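Local coordinates for protein mosquitocidal toxin (Lysinibacillus sphaericus, PDB 2VSE) that probably kills mosquito larvae by ADP-ribosylating target proteins through its enzymatic domain, with ricin-B-like lectin domains likely to recognise sugars, at residues G211-S216 / N262-V267; K217-E222 / Q269-Q274; N660-T665 / Q678-Q683. One frame throughout, in Å; residues are numbered along the deposited sequence.

Following the chain from the N terminus, contact 1 opens at 211-216, just ahead of strand 217-219, where contact 2 begins. Contact 1 closes at 262-267 and contact 2 at 269-274, so the segments alternate and the two contacts cross. They also touch, with L265 packing on K217, and their centres lie about 15 Å apart. Together they place edge strand 217-219 of the mixed sheet, and the loop before it, beside the chain leading into the first ricin-type lectin domain. Contact 3, 660-665 with 678-683, comes much later and closes a short hairpin in a third trefoil-like domain. It is in series with the other two, its centre about 60 Å from that of contact 1.

Contact 1: G211-S216 / N262-V267; sequences GPSNIS and NNSLNV
G211 and N262 bring their backbones within 4.2 Å of each other, measured CA to CA, and two residues further on the CA atoms of S213 and S264 are 4.8 Å apart. Both segments are loops that advance in roughly the same sense here. They come this close without a hydrogen bond between them. The carbonyl of G211 is the hub: its O receives a CA-H...O contact from N262 CA at 3.4 Å, with an angle of 135° at the hydrogen, and the same oxygen lies 3.3 Å from S264 CB. Main chain is thus laid against main chain.

S264 is the side chain that fills the step between the two loops. Its CB points toward the facing segment and comes to 3.2 Å from S213 N. Its hydroxyl turns back on its own loop, donating from OG to N262 O at 3.2 Å. The donor sits above the carbonyl plane, 44° out of it, in place of an in-plane approach. S213 N is near this OG too, but the angle is too poor for a bond. S213 meets the hydroxyl with carbon, its CB 3.3 Å from S264 OG. At the other end of the contact the side chain of N262 leaves its backbone pointing away, yet its chi1 of -93° swings the amide back so that N262 OD1 lies 3.6 Å from G211 CA.

Around this surface junction, P212 packs on I191 and I194 of strand 190-196, and S216 shares a backbone hydrogen bond with I194. N262 ND2 adds a weak bond to E125 on strand 125-126. The loop approaching strand 271-277 is thereby laid against the loop that precedes strand 217-219, at the margin of the enzymatic sheet.

Contact 2: K217-E222 / Q269-Q274; sequences KVFWHE and QNSEYQ
F219 reaches across to Q269, S271 and Y273, its CB pointing toward the segment 269-274. With CG anti to the carbonyl carbon (chi1 -73°), the ring projects from strand 217-219 onto the segment 269-274. From CB the path goes to CG, which is only loosely near S271 OG, and on to CD2, 3.5 Å from S271 CB. CD2 also has the carbonyl oxygen of N270 at the ring edge, near the ring plane. CE2 is shared, lying 3.5 Å from S271 CB and 3.5 Å from Q269 CB. At the tip, F219 CZ comes to 3.5 Å from Y273 OH. The two aromatic side chains cross at about a right angle.

The phenol that receives this tip is itself fixed. Y273 OH donates to Q269 O at 2.6 Å, and that oxygen lies in the plane of the tyrosine ring. N207 ND2 also bonds this hydroxyl, which therefore has two hydrogen-bond partners; the bond to Q269 O links the loop residue Q269 to strand 271-277.

At the start of both segments, K217 and Q269 cross at about a right angle. The amide oxygen Q269 OE1 lies 3.4 Å from K217 CB, a contact with the aliphatic root of the lysine. One water connects the pair: it donates to Q269 OE1 at 2.9 Å and weakly accepts from K217 N.

Van der Waals contacts and one water thus join the two segments, with no direct hydrogen bond between them. Strand 217-219 pairs in parallel with 190-196 in the mixed sheet of the ADP-ribosyltransferase domain, whereas 271-277 is the opening strand of the first ricin B-type beta-trefoil. The contact is consequently part of the interface between enzyme and lectin.

Contact 3: N660-T665 / Q678-Q683; sequences NKIFGT and QDVTGQ
K661 and D679 face each other as a non-hydrogen-bonded pair of an antiparallel beta hairpin, strands 661-664 and 673-679, in a domain related to the beta-trefoil of botulinum HA-17. Their side chains lie alongside one another and point the same way. The lysine bends at chi2 (-70°), which curls the chain over so that NZ reaches D679 OD1 at 2.8 Å in a salt bridge. The ammonium comes from above the carboxylate, 48° out of its plane. N660 approaches the same oxygen with ND2, but its amide, though nearly parallel to the carboxylate, is offset from its plane, so ND2 points no hydrogen well at OD1 and no bond forms.

I662 and Q678 form the neighbouring hydrogen-bonded pair, I662 N donating to Q678 O and Q678 N to I662 O, each at 3.0 Å. One step beyond, V680 N reaches N660 O at 3.1 Å, continuing the ladder just past the end of the strand. On the I662 side of the sheet, I662 and V680 cross at about a right angle: CG2 of I662 meets V680 CG1 at 3.3 Å, while CD1 of I662 packs beside the same methyl. Both side chains also touch R654 of strand 651-655. V680 CG2 turns toward the amide of N660, where OD1 lies 3.4 Å away.

F663 looks away from the partner strand and packs its ring with W641, F653 and W688, while W688 NE1 donates to F663 O, tying the hairpin into the domain core. Q678, by contrast, runs beyond CG as an extended chain beside G664. Its NE2 passes 3.5 Å from G664 C and ends in a weak hydrogen bond to T665 O at 3.1 Å.

Contact 1: G211-S216 / N262-V267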
loop_
_atom_site.group_PDB
_atom_site.type_symbol
_atom_site.label_atom_id
_atom_site.label_comp_id
_atom_site.label_asym_id
_atom_site.label_seq_id
_atom_site.Cartn_x
_atom_site.Cartn_y
_atom_site.Cartn_z
ATOM N N GLY A 211 -23.628 5.877 15.375
ATOM C CA GLY A 211 -24.400 6.487 14.306
ATOM C C GLY A 211 -25.797 6.740 14.821
ATOM O O GLY A 211 -26.036 6.632 16.024
ATOM N N PRO A 212 -26.737 7.061 13.921
ATOM C CA PRO A 212 -28.085 7.338 14.402
ATOM C C PRO A 212 -28.783 6.082 14.903
ATOM O O PRO A 212 -28.522 4.976 14.419
ATOM C CB PRO A 212 -28.801 7.898 13.167
ATOM C CG PRO A 212 -27.701 8.193 12.163
ATOM C CD PRO A 212 -26.642 7.188 12.459
ATOM N N SER A 213 -29.649 6.283 15.888
ATOM C CA SER A 213 -30.527 5.262 16.443
ATOM C C SER A 213 -31.398 4.629 15.368
ATOM O O SER A 213 -31.660 5.249 14.325
ATOM C CB SER A 213 -31.436 5.923 17.482
ATOM O OG SER A 213 -31.812 7.225 17.038
ATOM N N ASN A 214 -31.853 3.403 15.635
ATOM C CA ASN A 214 -32.836 2.724 14.779
ATOM C C ASN A 214 -32.337 2.576 13.331
ATOM O O ASN A 214 -33.126 2.543 12.378
ATOM C CB ASN A 214 -34.198 3.451 14.848
ATOM C CG ASN A 214 -35.386 2.514 14.650
ATOM O OD1 ASN A 214 -36.236 2.362 15.541
ATOM N ND2 ASN A 214 -35.457 1.887 13.475
ATOM N N ILE A 215 -31.016 2.527 13.186
ATOM C CA ILE A 215 -30.375 2.143 11.937
ATOM C C ILE A 215 -29.447 0.973 12.238
ATOM O O ILE A 215 -28.578 1.056 13.106
ATOM C CB ILE A 215 -29.603 3.297 11.289
ATOM C CG1 ILE A 215 -30.576 4.406 10.882
ATOM C CG2 ILE A 215 -28.828 2.796 10.080
ATOM C CD1 ILE A 215 -29.906 5.667 10.419
ATOM N N SER A 216 -29.659 -0.119 11.517
ATOM C CA SER A 216 -28.987 -1.367 11.796
ATOM C C SER A 216 -27.494 -1.326 11.428
ATOM O O SER A 216 -27.098 -0.724 10.428
ATOM C CB SER A 216 -29.702 -2.512 11.071
ATOM O OG SER A 216 -29.418 -2.482 9.680
ATOM N N ASN A 262 -25.873 10.776 16.569
ATOM C CA ASN A 262 -24.879 9.749 16.895
ATOM C C ASN A 262 -25.120 9.056 18.249
ATOM O O ASN A 262 -26.219 9.109 18.810
ATOM C CB ASN A 262 -23.458 10.356 16.861
ATOM C CG ASN A 262 -22.751 10.200 15.498
ATOM O OD1 ASN A 262 -23.370 9.951 14.459
ATOM N ND2 ASN A 262 -21.434 10.364 15.515
ATOM N N ASN A 263 -24.074 8.379 18.734
ATOM C CA ASN A 263 -24.006 7.772 20.076
ATOM C C ASN A 263 -25.335 7.141 20.514
ATOM O O ASN A 263 -25.908 7.491 21.573
ATOM C CB ASN A 263 -23.492 8.808 21.101
ATOM C CG ASN A 263 -22.242 9.578 20.610
ATOM O OD1 ASN A 263 -22.048 10.748 20.960
ATOM N ND2 ASN A 263 -21.400 8.921 19.792
ATOM N N SER A 264 -25.831 6.211 19.696
ATOM C CA SER A 264 -27.222 5.766 19.857
ATOM C C SER A 264 -27.388 4.297 20.220
ATOM O O SER A 264 -28.500 3.756 20.228
ATOM C CB SER A 264 -28.060 6.145 18.634
ATOM O OG SER A 264 -28.833 7.313 18.896
ATOM N N LEU A 265 -26.277 3.661 20.550
ATOM C CA LEU A 265 -26.327 2.293 21.018
ATOM C C LEU A 265 -25.475 2.164 22.275
ATOM O O LEU A 265 -26.007 2.190 23.398
ATOM C CB LEU A 265 -25.913 1.299 19.892
ATOM C CG LEU A 265 -26.940 1.054 18.754
ATOM C CD1 LEU A 265 -26.666 -0.218 17.971
ATOM C CD2 LEU A 265 -28.430 1.050 19.263
ATOM N N ASN A 266 -24.157 2.091 22.073
ATOM C CA ASN A 266 -23.194 1.670 23.098
ATOM C C ASN A 266 -23.544 0.273 23.627
ATOM O O ASN A 266 -23.579 0.017 24.840
ATOM C CB ASN A 266 -23.077 2.701 24.230
ATOM C CG ASN A 266 -21.641 2.905 24.678
ATOM O OD1 ASN A 266 -21.239 2.439 25.741
ATOM N ND2 ASN A 266 -20.858 3.600 23.858
ATOM N N VAL A 267 -23.823 -0.617 22.681
ATOM C CA VAL A 267 -24.119 -1.998 22.971
ATOM C C VAL A 267 -23.083 -2.851 22.278
ATOM O O VAL A 267 -22.303 -2.352 21.458
ATOM C CB VAL A 267 -25.530 -2.383 22.471
ATOM C CG1 VAL A 267 -26.617 -1.640 23.274
ATOM C CG2 VAL A 267 -25.669 -2.102 20.981
#

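Contact 2: K217-E222 / Q269-Q274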
loop_
_atom_site.group_PDB
_atom_site.type_symbol
_atom_site.label_atom_id
_atom_site.label_comp_id
_atom_site.label_asym_id
_atom_site.label_seq_id
_atom_site.Cartn_x
_atom_site.Cartn_y
_atom_site.Cartn_z
ATOM N N LYS A 217 -26.683 -1.958 12.275
ATOM C CA LYS A 217 -25.258 -2.116 12.064
ATOM C C LYS A 217 -25.036 -3.537 11.588
ATOM O O LYS A 217 -25.597 -4.464 12.153
ATOM C CB LYS A 217 -24.488 -1.897 13.369
ATOM C CG LYS A 217 -24.806 -0.602 14.107
ATOM C CD LYS A 217 -23.585 -0.110 14.873
ATOM C CE LYS A 217 -23.803 1.281 15.456
ATOM N NZ LYS A 217 -23.998 1.238 16.917
ATOM N N VAL A 218 -24.233 -3.718 10.547
ATOM C CA VAL A 218 -23.906 -5.074 10.105
ATOM C C VAL A 218 -22.426 -5.318 9.865
ATOM O O VAL A 218 -21.729 -4.484 9.295
ATOM C CB VAL A 218 -24.820 -5.619 8.930
ATOM C CG1 VAL A 218 -25.753 -4.557 8.363
ATOM C CG2 VAL A 218 -24.004 -6.318 7.840
ATOM N N PHE A 219 -21.961 -6.455 10.376
ATOM C CA PHE A 219 -20.603 -6.921 10.184
ATOM C C PHE A 219 -20.457 -7.485 8.773
ATOM O O PHE A 219 -21.093 -8.471 8.406
ATOM C CB PHE A 219 -20.242 -7.972 11.245
ATOM C CG PHE A 219 -20.019 -7.397 12.614
ATOM C CD1 PHE A 219 -18.912 -6.600 12.875
ATOM C CD2 PHE A 219 -20.912 -7.657 13.643
ATOM C CE1 PHE A 219 -18.693 -6.070 14.137
ATOM C CE2 PHE A 219 -20.709 -7.125 14.914
ATOM C CZ PHE A 219 -19.600 -6.329 15.159
ATOM N N TRP A 220 -19.619 -6.827 7.987
ATOM C CA TRP A 220 -19.392 -7.173 6.594
ATOM C C TRP A 220 -18.593 -8.469 6.413
ATOM O O TRP A 220 -17.696 -8.777 7.203
ATOM C CB TRP A 220 -18.654 -6.011 5.930
ATOM C CG TRP A 220 -18.299 -6.215 4.497
ATOM C CD1 TRP A 220 -19.076 -5.933 3.418
ATOM C CD2 TRP A 220 -17.069 -6.728 3.987
ATOM N NE1 TRP A 220 -18.412 -6.246 2.261
ATOM C CE2 TRP A 220 -17.173 -6.735 2.580
ATOM C CE3 TRP A 220 -15.892 -7.196 4.582
ATOM C CZ2 TRP A 220 -16.139 -7.194 1.752
ATOM C CZ3 TRP A 220 -14.862 -7.647 3.760
ATOM C CH2 TRP A 220 -14.995 -7.640 2.360
ATOM N N HIS A 221 -18.935 -9.219 5.371
ATOM C CA HIS A 221 -18.089 -10.296 4.877
ATOM C C HIS A 221 -18.047 -10.190 3.355
ATOM O O HIS A 221 -18.877 -9.482 2.772
ATOM C CB HIS A 221 -18.585 -11.669 5.353
ATOM C CG HIS A 221 -20.031 -11.945 5.064
ATOM N ND1 HIS A 221 -20.499 -12.241 3.800
ATOM C CD2 HIS A 221 -21.105 -12.020 5.887
ATOM C CE1 HIS A 221 -21.800 -12.462 3.853
ATOM N NE2 HIS A 221 -22.192 -12.329 5.105
ATOM N N GLU A 222 -17.091 -10.861 2.712
ATOM C CA GLU A 222 -16.953 -10.762 1.254
ATOM C C GLU A 222 -18.189 -11.299 0.536
ATOM O O GLU A 222 -18.797 -12.276 0.983
ATOM C CB GLU A 222 -15.665 -11.439 0.741
ATOM C CG GLU A 222 -15.588 -12.953 0.934
ATOM C CD GLU A 222 -14.683 -13.641 -0.088
ATOM O OE1 GLU A 222 -13.708 -13.010 -0.589
ATOM O OE2 GLU A 222 -14.949 -14.829 -0.385
ATOM N N GLN A 269 -22.781 -5.377 19.499
ATOM C CA GLN A 269 -23.536 -5.867 18.341
ATOM C C GLN A 269 -23.536 -7.389 18.331
ATOM O O GLN A 269 -22.523 -7.990 18.668
ATOM C CB GLN A 269 -22.922 -5.353 17.032
ATOM C CG GLN A 269 -23.078 -3.872 16.776
ATOM C CD GLN A 269 -24.538 -3.418 16.810
ATOM O OE1 GLN A 269 -25.365 -3.849 15.996
ATOM N NE2 GLN A 269 -24.855 -2.546 17.759
ATOM N N ASN A 270 -24.663 -8.001 17.947
ATOM C CA ASN A 270 -24.781 -9.467 17.872
ATOM C C ASN A 270 -23.790 -10.057 16.878
ATOM O O ASN A 270 -23.931 -9.847 15.672
ATOM C CB ASN A 270 -26.192 -9.912 17.447
ATOM C CG ASN A 270 -27.268 -9.517 18.433
ATOM O OD1 ASN A 270 -26.990 -8.983 19.510
ATOM N ND2 ASN A 270 -28.519 -9.776 18.067
ATOM N N SER A 271 -22.798 -10.794 17.377
ATOM C CA SER A 271 -21.855 -11.496 16.504
ATOM C C SER A 271 -20.954 -12.467 17.247
ATOM O O SER A 271 -21.129 -12.710 18.436
ATOM C CB SER A 271 -20.995 -10.509 15.701
ATOM O OG SER A 271 -20.571 -11.109 14.496
ATOM N N GLU A 272 -19.992 -13.024 16.521
ATOM C CA GLU A 272 -19.011 -13.921 17.107
ATOM C C GLU A 272 -17.830 -13.136 17.663
ATOM O O GLU A 272 -17.228 -12.323 16.957
ATOM C CB GLU A 272 -18.531 -14.918 16.066
ATOM C CG GLU A 272 -17.609 -15.968 16.624
ATOM C CD GLU A 272 -17.131 -16.900 15.557
ATOM O OE1 GLU A 272 -16.436 -16.439 14.632
ATOM O OE2 GLU A 272 -17.456 -18.096 15.647
ATOM N N TYR A 273 -17.506 -13.401 18.924
ATOM C CA TYR A 273 -16.431 -12.717 19.618
ATOM C C TYR A 273 -15.569 -13.710 20.375
ATOM O O TYR A 273 -15.985 -14.850 20.628
ATOM C CB TYR A 273 -17.004 -11.736 20.637
ATOM C CG TYR A 273 -17.805 -10.593 20.055
ATOM C CD1 TYR A 273 -17.171 -9.415 19.619
ATOM C CD2 TYR A 273 -19.191 -10.668 19.961
ATOM C CE1 TYR A 273 -17.894 -8.361 19.096
ATOM C CE2 TYR A 273 -19.927 -9.612 19.428
ATOM C CZ TYR A 273 -19.274 -8.462 18.999
ATOM O OH TYR A 273 -19.994 -7.410 18.476
ATOM N N GLN A 274 -14.372 -13.264 20.745
ATOM C CA GLN A 274 -13.600 -13.907 21.799
ATOM C C GLN A 274 -13.544 -12.975 23.008
ATOM O O GLN A 274 -13.517 -11.753 22.864
ATOM C CB GLN A 274 -12.195 -14.252 21.337
ATOM C CG GLN A 274 -12.136 -15.401 20.388
ATOM C CD GLN A 274 -10.760 -15.996 20.333
ATOM O OE1 GLN A 274 -9.828 -15.400 19.781
ATOM N NE2 GLN A 274 -10.609 -17.179 20.920
HETATM O O HOH W 1 -27.949 -2.722 15.286
#

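Contact 3: N660-T665 / Q678-Q683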
loop_
_atom_site.group_PDB
_atom_site.type_symbol
_atom_site.label_atom_id
_atom_site.label_comp_id
_atom_site.label_asym_id
_atom_site.label_seq_id
_atom_site.Cartn_x
_atom_site.Cartn_y
_atom_site.Cartn_z
ATOM N N ASN A 660 19.517 -15.641 -10.397
ATOM C CA ASN A 660 20.711 -15.075 -9.763
ATOM C C ASN A 660 21.511 -14.195 -10.736
ATOM O O ASN A 660 22.373 -13.429 -10.312
ATOM C CB ASN A 660 21.585 -16.207 -9.185
ATOM C CG ASN A 660 22.794 -15.698 -8.386
ATOM O OD1 ASN A 660 22.728 -14.677 -7.695
ATOM N ND2 ASN A 660 23.902 -16.430 -8.474
ATOM N N LYS A 661 21.212 -14.306 -12.034
ATOM C CA LYS A 661 21.852 -13.490 -13.076
ATOM C C LYS A 661 21.013 -12.282 -13.497
ATOM O O LYS A 661 19.807 -12.394 -13.715
ATOM C CB LYS A 661 22.152 -14.320 -14.331
ATOM C CG LYS A 661 23.128 -15.468 -14.144
ATOM C CD LYS A 661 24.557 -15.000 -13.902
ATOM C CE LYS A 661 25.461 -16.188 -13.596
ATOM N NZ LYS A 661 26.748 -15.744 -13.006
ATOM N N ILE A 662 21.673 -11.137 -13.626
ATOM C CA ILE A 662 21.041 -9.921 -14.130
ATOM C C ILE A 662 21.895 -9.307 -15.229
ATOM O O ILE A 662 23.070 -9.653 -15.368
ATOM C CB ILE A 662 20.934 -8.879 -13.040
ATOM C CG1 ILE A 662 22.341 -8.526 -12.539
ATOM C CG2 ILE A 662 20.008 -9.362 -11.933
ATOM C CD1 ILE A 662 22.336 -7.818 -11.249
ATOM N N PHE A 663 21.319 -8.399 -16.007
ATOM C CA PHE A 663 22.127 -7.673 -16.985
ATOM C C PHE A 663 22.534 -6.278 -16.512
ATOM O O PHE A 663 21.700 -5.471 -16.074
ATOM C CB PHE A 663 21.543 -7.691 -18.416
ATOM C CG PHE A 663 20.245 -6.944 -18.582
ATOM C CD1 PHE A 663 20.234 -5.573 -18.832
ATOM C CD2 PHE A 663 19.030 -7.619 -18.541
ATOM C CE1 PHE A 663 19.039 -4.886 -19.000
ATOM C CE2 PHE A 663 17.828 -6.942 -18.727
ATOM C CZ PHE A 663 17.831 -5.576 -18.946
ATOM N N GLY A 664 23.838 -6.030 -16.583
ATOM C CA GLY A 664 24.425 -4.776 -16.149
ATOM C C GLY A 664 25.748 -4.582 -16.843
ATOM O O GLY A 664 26.013 -5.190 -17.883
ATOM N N THR A 665 26.587 -3.733 -16.268
ATOM C CA THR A 665 27.901 -3.487 -16.818
ATOM C C THR A 665 28.940 -3.898 -15.799
ATOM O O THR A 665 28.686 -3.833 -14.590
ATOM C CB THR A 665 28.081 -2.004 -17.158
ATOM O OG1 THR A 665 27.811 -1.214 -15.992
ATOM C CG2 THR A 665 27.117 -1.592 -18.259
ATOM N N GLN A 678 25.671 -11.014 -14.711
ATOM C CA GLN A 678 26.450 -11.112 -13.480
ATOM C C GLN A 678 25.589 -11.487 -12.281
ATOM O O GLN A 678 24.382 -11.256 -12.285
ATOM C CB GLN A 678 27.223 -9.807 -13.225
ATOM C CG GLN A 678 26.592 -8.554 -13.847
ATOM C CD GLN A 678 27.202 -7.249 -13.355
ATOM O OE1 GLN A 678 28.112 -7.238 -12.528
ATOM N NE2 GLN A 678 26.687 -6.143 -13.855
ATOM N N ASP A 679 26.216 -12.084 -11.269
ATOM C CA ASP A 679 25.562 -12.358 -9.994
ATOM C C ASP A 679 25.058 -11.056 -9.354
ATOM O O ASP A 679 25.765 -10.041 -9.343
ATOM C CB ASP A 679 26.523 -13.096 -9.050
ATOM C CG ASP A 679 26.997 -14.448 -9.609
ATOM O OD1 ASP A 679 26.235 -15.116 -10.344
ATOM O OD2 ASP A 679 28.142 -14.853 -9.300
ATOM N N VAL A 680 23.828 -11.078 -8.853
ATOM C CA VAL A 680 23.265 -9.909 -8.180
ATOM C C VAL A 680 24.163 -9.461 -7.041
ATOM O O VAL A 680 24.583 -10.266 -6.204
ATOM C CB VAL A 680 21.828 -10.142 -7.651
ATOM C CG1 VAL A 680 20.836 -9.938 -8.753
ATOM C CG2 VAL A 680 21.676 -11.533 -7.023
ATOM N N THR A 681 24.450 -8.169 -7.019
ATOM C CA THR A 681 25.384 -7.636 -6.055
ATOM C C THR A 681 24.812 -6.396 -5.362
ATOM O O THR A 681 25.343 -5.937 -4.347
ATOM C CB THR A 681 26.748 -7.372 -6.729
ATOM O OG1 THR A 681 27.767 -7.243 -5.732
ATOM C CG2 THR A 681 26.707 -6.131 -7.603
ATOM N N GLY A 682 23.716 -5.878 -5.914
ATOM C CA GLY A 682 23.056 -4.690 -5.378
ATOM C C GLY A 682 23.707 -3.369 -5.737
ATOM O O GLY A 682 23.142 -2.311 -5.456
ATOM N N GLN A 683 24.888 -3.421 -6.357
ATOM C CA GLN A 683 25.622 -2.204 -6.735
ATOM C C GLN A 683 24.904 -1.482 -7.860
ATOM O O GLN A 683 24.064 -2.069 -8.549
ATOM C CB GLN A 683 27.075 -2.509 -7.144
ATOM C CG GLN A 683 27.886 -3.351 -6.147
ATOM C CD GLN A 683 28.249 -2.637 -4.844
ATOM O OE1 GLN A 683 29.151 -3.075 -4.123
ATOM N NE2 GLN A 683 27.546 -1.553 -4.530
#